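Local coordinates for protein carboxylesterase (Ferroplasma acidiphilum, PDB 3WJ2) that probably hydrolyses carboxylic ester bonds, as an alpha/beta-hydrolase-fold carboxylesterase from an acid-living archaeon, at residues T94-S106 and A284-K298. Numbering follows the deposited sequence.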
# COMPACT_ATOMS: atom_id res chain seq x y z
N THR B 94 -5.87 27.19 -22.82
CA THR B 94 -5.53 25.77 -22.83
C THR B 94 -6.59 24.95 -22.03
O THR B 94 -6.73 23.73 -22.23
CB THR B 94 -4.17 25.45 -22.34
OG1 THR B 94 -4.06 25.79 -20.92
CG2 THR B 94 -3.08 26.27 -23.02
N TYR B 95 -7.27 25.64 -21.09
CA TYR B 95 -8.31 25.01 -20.33
C TYR B 95 -9.68 25.14 -20.95
O TYR B 95 -10.61 24.68 -20.34
CB TYR B 95 -8.31 25.60 -18.80
CG TYR B 95 -7.31 24.74 -17.99
CD1 TYR B 95 -5.96 24.82 -18.23
CD2 TYR B 95 -7.82 23.86 -16.98
CE1 TYR B 95 -5.01 23.96 -17.48
CE2 TYR B 95 -6.89 23.10 -16.28
CZ TYR B 95 -5.57 23.11 -16.54
OH TYR B 95 -4.70 22.31 -15.85
N ASP B 96 -9.83 25.78 -22.11
CA ASP B 96 -11.16 26.08 -22.50
C ASP B 96 -12.05 24.84 -22.81
O ASP B 96 -13.24 24.80 -22.44
CB ASP B 96 -10.98 26.98 -23.78
CG ASP B 96 -12.31 27.62 -24.24
OD1 ASP B 96 -12.83 28.58 -23.61
OD2 ASP B 96 -12.87 27.01 -25.21
N ASN B 97 -11.50 23.81 -23.46
CA ASN B 97 -12.28 22.60 -23.77
C ASN B 97 -12.77 21.98 -22.39
O ASN B 97 -13.95 21.66 -22.27
CB ASN B 97 -11.51 21.52 -24.50
CG ASN B 97 -11.43 21.79 -26.02
OD1 ASN B 97 -11.70 22.93 -26.47
ND2 ASN B 97 -11.06 20.79 -26.77
N TYR B 98 -11.86 21.95 -21.42
CA TYR B 98 -12.20 21.33 -20.14
C TYR B 98 -13.25 22.15 -19.35
O TYR B 98 -14.23 21.63 -18.83
CB TYR B 98 -10.92 21.20 -19.35
CG TYR B 98 -11.12 20.76 -17.88
CD1 TYR B 98 -11.26 19.41 -17.56
CD2 TYR B 98 -10.90 21.73 -16.95
CE1 TYR B 98 -11.45 19.07 -16.16
CE2 TYR B 98 -11.04 21.41 -15.63
CZ TYR B 98 -11.23 20.12 -15.30
OH TYR B 98 -11.30 19.71 -13.97
N CYS B 99 -13.09 23.49 -19.30
CA CYS B 99 -14.05 24.32 -18.63
C CYS B 99 -15.45 24.28 -19.24
O CYS B 99 -16.43 24.26 -18.58
CB CYS B 99 -13.53 25.73 -18.50
SG CYS B 99 -12.25 25.81 -17.17
N ARG B 100 -15.46 24.28 -20.59
CA ARG B 100 -16.72 23.99 -21.27
C ARG B 100 -17.41 22.68 -20.83
O ARG B 100 -18.58 22.69 -20.55
CB ARG B 100 -16.48 23.95 -22.79
CG ARG B 100 -16.24 25.39 -23.41
CD ARG B 100 -15.72 25.08 -24.78
NE ARG B 100 -15.58 26.31 -25.57
CZ ARG B 100 -16.51 26.81 -26.39
NH1 ARG B 100 -17.71 26.23 -26.58
NH2 ARG B 100 -16.23 27.95 -27.04
N PHE B 101 -16.62 21.60 -20.73
CA PHE B 101 -17.16 20.36 -20.27
C PHE B 101 -17.65 20.42 -18.84
O PHE B 101 -18.72 19.93 -18.55
CB PHE B 101 -16.05 19.29 -20.44
CG PHE B 101 -16.51 17.89 -20.06
CD1 PHE B 101 -17.40 17.19 -20.91
CD2 PHE B 101 -16.08 17.26 -18.90
CE1 PHE B 101 -17.80 15.90 -20.62
CE2 PHE B 101 -16.53 15.96 -18.59
CZ PHE B 101 -17.38 15.29 -19.47
N LEU B 102 -16.88 21.06 -17.96
CA LEU B 102 -17.47 21.25 -16.64
C LEU B 102 -18.73 22.04 -16.63
O LEU B 102 -19.58 21.75 -15.83
CB LEU B 102 -16.49 22.01 -15.74
CG LEU B 102 -15.17 21.32 -15.41
CD1 LEU B 102 -14.30 22.29 -14.44
CD2 LEU B 102 -15.35 19.99 -14.73
N ALA B 103 -18.83 23.11 -17.43
CA ALA B 103 -20.07 23.82 -17.49
C ALA B 103 -21.27 23.01 -18.01
O ALA B 103 -22.32 23.09 -17.42
CB ALA B 103 -19.83 25.10 -18.34
N LYS B 104 -20.99 22.20 -19.04
CA LYS B 104 -22.05 21.40 -19.65
C LYS B 104 -22.55 20.35 -18.64
O LYS B 104 -23.75 20.19 -18.39
CB LYS B 104 -21.58 20.80 -20.93
CG LYS B 104 -22.70 20.01 -21.66
CD LYS B 104 -22.90 20.44 -23.18
CE LYS B 104 -24.18 21.27 -23.49
NZ LYS B 104 -24.17 21.85 -24.86
N GLU B 105 -21.60 19.69 -17.96
CA GLU B 105 -21.99 18.63 -17.05
C GLU B 105 -22.55 19.06 -15.68
O GLU B 105 -23.38 18.37 -15.07
CB GLU B 105 -20.78 17.71 -16.82
CG GLU B 105 -20.29 17.00 -18.11
CD GLU B 105 -21.32 16.06 -18.70
OE1 GLU B 105 -22.22 15.59 -17.98
OE2 GLU B 105 -21.32 15.92 -19.97
N SER B 106 -22.11 20.24 -15.15
CA SER B 106 -22.58 20.72 -13.91
C SER B 106 -23.87 21.53 -14.02
O SER B 106 -24.60 21.59 -13.09
CB SER B 106 -21.54 21.62 -13.17
OG SER B 106 -21.27 22.81 -13.95
N ALA B 284 -8.16 14.55 -15.08
CA ALA B 284 -9.38 15.32 -15.37
C ALA B 284 -9.24 16.09 -16.69
O ALA B 284 -10.25 16.10 -17.40
CB ALA B 284 -9.66 16.25 -14.21
N THR B 285 -8.09 16.69 -16.90
CA THR B 285 -7.92 17.48 -18.13
C THR B 285 -7.67 16.48 -19.25
O THR B 285 -7.68 16.93 -20.44
CB THR B 285 -6.92 18.56 -17.95
OG1 THR B 285 -5.74 18.07 -17.33
CG2 THR B 285 -7.51 19.74 -17.14
N ASP B 286 -7.45 15.20 -18.94
CA ASP B 286 -7.38 14.14 -20.01
C ASP B 286 -8.73 13.56 -20.37
O ASP B 286 -8.80 12.46 -20.94
CB ASP B 286 -6.48 13.04 -19.52
CG ASP B 286 -5.08 13.47 -19.32
OD1 ASP B 286 -4.60 14.48 -19.87
OD2 ASP B 286 -4.35 12.74 -18.53
N PHE B 287 -9.84 14.22 -20.07
CA PHE B 287 -11.14 13.69 -20.26
C PHE B 287 -11.48 13.31 -21.74
O PHE B 287 -12.43 12.58 -21.95
CB PHE B 287 -12.28 14.59 -19.74
CG PHE B 287 -12.48 15.83 -20.61
CD1 PHE B 287 -13.63 15.91 -21.41
CD2 PHE B 287 -11.52 16.83 -20.63
CE1 PHE B 287 -13.77 17.11 -22.22
CE2 PHE B 287 -11.60 18.00 -21.44
CZ PHE B 287 -12.77 18.12 -22.22
N GLU B 288 -10.70 13.87 -22.64
CA GLU B 288 -11.02 13.52 -24.05
C GLU B 288 -10.29 12.26 -24.46
O GLU B 288 -10.50 11.78 -25.59
CB GLU B 288 -10.59 14.71 -24.94
CG GLU B 288 -11.42 15.93 -24.69
CD GLU B 288 -10.72 17.24 -25.13
OE1 GLU B 288 -9.50 17.43 -24.84
OE2 GLU B 288 -11.39 18.11 -25.73
N VAL B 289 -9.39 11.75 -23.66
CA VAL B 289 -8.66 10.58 -24.13
C VAL B 289 -8.87 9.37 -23.30
O VAL B 289 -8.54 8.27 -23.72
CB VAL B 289 -7.18 10.89 -24.29
CG1 VAL B 289 -6.96 12.02 -25.43
CG2 VAL B 289 -6.57 11.27 -23.04
N SER B 290 -9.40 9.56 -22.08
CA SER B 290 -9.76 8.43 -21.22
C SER B 290 -11.20 8.49 -20.75
O SER B 290 -11.60 9.48 -20.14
CB SER B 290 -8.81 8.43 -20.00
OG SER B 290 -9.38 7.61 -18.92
N ASP B 291 -12.02 7.47 -21.10
CA ASP B 291 -13.38 7.44 -20.76
C ASP B 291 -13.50 7.33 -19.21
O ASP B 291 -14.47 7.85 -18.64
CB ASP B 291 -14.16 6.29 -21.44
CG ASP B 291 -15.66 6.48 -21.27
OD1 ASP B 291 -16.21 7.52 -21.75
OD2 ASP B 291 -16.30 5.66 -20.58
N GLY B 292 -12.63 6.54 -18.61
CA GLY B 292 -12.66 6.46 -17.11
C GLY B 292 -12.48 7.86 -16.53
O GLY B 292 -13.29 8.20 -15.60
N ALA B 293 -11.48 8.60 -16.98
CA ALA B 293 -11.26 9.98 -16.47
C ALA B 293 -12.50 10.84 -16.74
O ALA B 293 -12.98 11.60 -15.92
CB ALA B 293 -10.04 10.56 -17.01
N ARG B 294 -13.01 10.80 -17.99
CA ARG B 294 -14.26 11.51 -18.29
C ARG B 294 -15.39 11.20 -17.33
O ARG B 294 -16.13 12.12 -16.91
CB ARG B 294 -14.68 11.11 -19.76
CG ARG B 294 -15.81 11.97 -20.26
CD ARG B 294 -16.03 11.41 -21.75
NE ARG B 294 -16.88 12.41 -22.39
CZ ARG B 294 -16.43 13.40 -23.19
NH1 ARG B 294 -15.15 13.52 -23.55
NH2 ARG B 294 -17.31 14.25 -23.68
N ASN B 295 -15.63 9.94 -16.99
CA ASN B 295 -16.70 9.56 -16.08
C ASN B 295 -16.40 10.13 -14.64
O ASN B 295 -17.37 10.52 -13.99
CB ASN B 295 -16.83 8.08 -16.02
CG ASN B 295 -17.58 7.56 -17.20
OD1 ASN B 295 -17.14 6.55 -17.81
ND2 ASN B 295 -18.65 8.20 -17.54
N ILE B 296 -15.17 10.14 -14.21
CA ILE B 296 -14.85 10.74 -12.84
C ILE B 296 -15.17 12.20 -12.85
O ILE B 296 -15.80 12.71 -11.88
CB ILE B 296 -13.40 10.40 -12.44
CG1 ILE B 296 -13.34 8.93 -12.12
CG2 ILE B 296 -12.86 11.31 -11.25
CD1 ILE B 296 -11.86 8.44 -12.08
N VAL B 297 -14.75 12.92 -13.92
CA VAL B 297 -15.08 14.33 -13.98
C VAL B 297 -16.61 14.53 -14.04
O VAL B 297 -17.15 15.41 -13.39
CB VAL B 297 -14.40 14.99 -15.22
CG1 VAL B 297 -14.92 16.49 -15.34
CG2 VAL B 297 -12.91 14.92 -15.13
N LYS B 298 -17.35 13.75 -14.87
CA LYS B 298 -18.82 13.84 -14.90
C LYS B 298 -19.48 13.61 -13.52
O LYS B 298 -20.42 14.30 -13.10
CB LYS B 298 -19.39 12.77 -15.87
CG LYS B 298 -19.26 13.16 -17.25
CD LYS B 298 -19.69 11.95 -18.23
CE LYS B 298 -21.04 11.55 -18.07
NZ LYS B 298 -21.24 10.74 -19.34
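Phe101 lays one ring face over Phe287 in an offset stack, centroids 4.7 Å apart and planes 24° from parallel. With CG anti to the backbone N (chi1 -176°), its ring reaches between Phe287 and the first turns of helix 291-303. Glu105 CG covers the opposite face, Val297 CG1 meets the edge 3.7 Å from Phe101 CE2, and Lys298 CG approaches Phe101 CZ obliquely. A rim carbon of the Phe101 ring, CE1, lies over one face of the Arg294 guanidinium, the two planes steeply inclined; Arg294 NH1 donates a hydrogen bond of 3.3 Å to Phe287 O, from above the carbonyl plane. With an alanine in place of Phe101, Phe287 would probably lose its stacking partner and the Arg294 guanidinium the ring beside it.

One turn before Phe101, the Tyr98 ring takes Thr285 CG2 over its centre, a CH-pi contact 3.8 Å from the centroid; Leu102 backs the other face. The same methyl touches Tyr95 CE2 at 3.5 Å, while the hydroxyls of Tyr95 and Tyr98 hydrogen-bond to Asp155 and Tyr81 respectively. Asn97 ND2 gives Glu288 OE2 a 2.9 Å hydrogen bond on its syn lone pair.

Mainly apolar and aromatic packing thus joins helix 96-106 to segment 284-290 and the start of helix 291-303, while Glu105 forms a salt bridge with Arg302, and Lys298, bridged to Asp306 of the second subunit, ties the contact to the subunit interface.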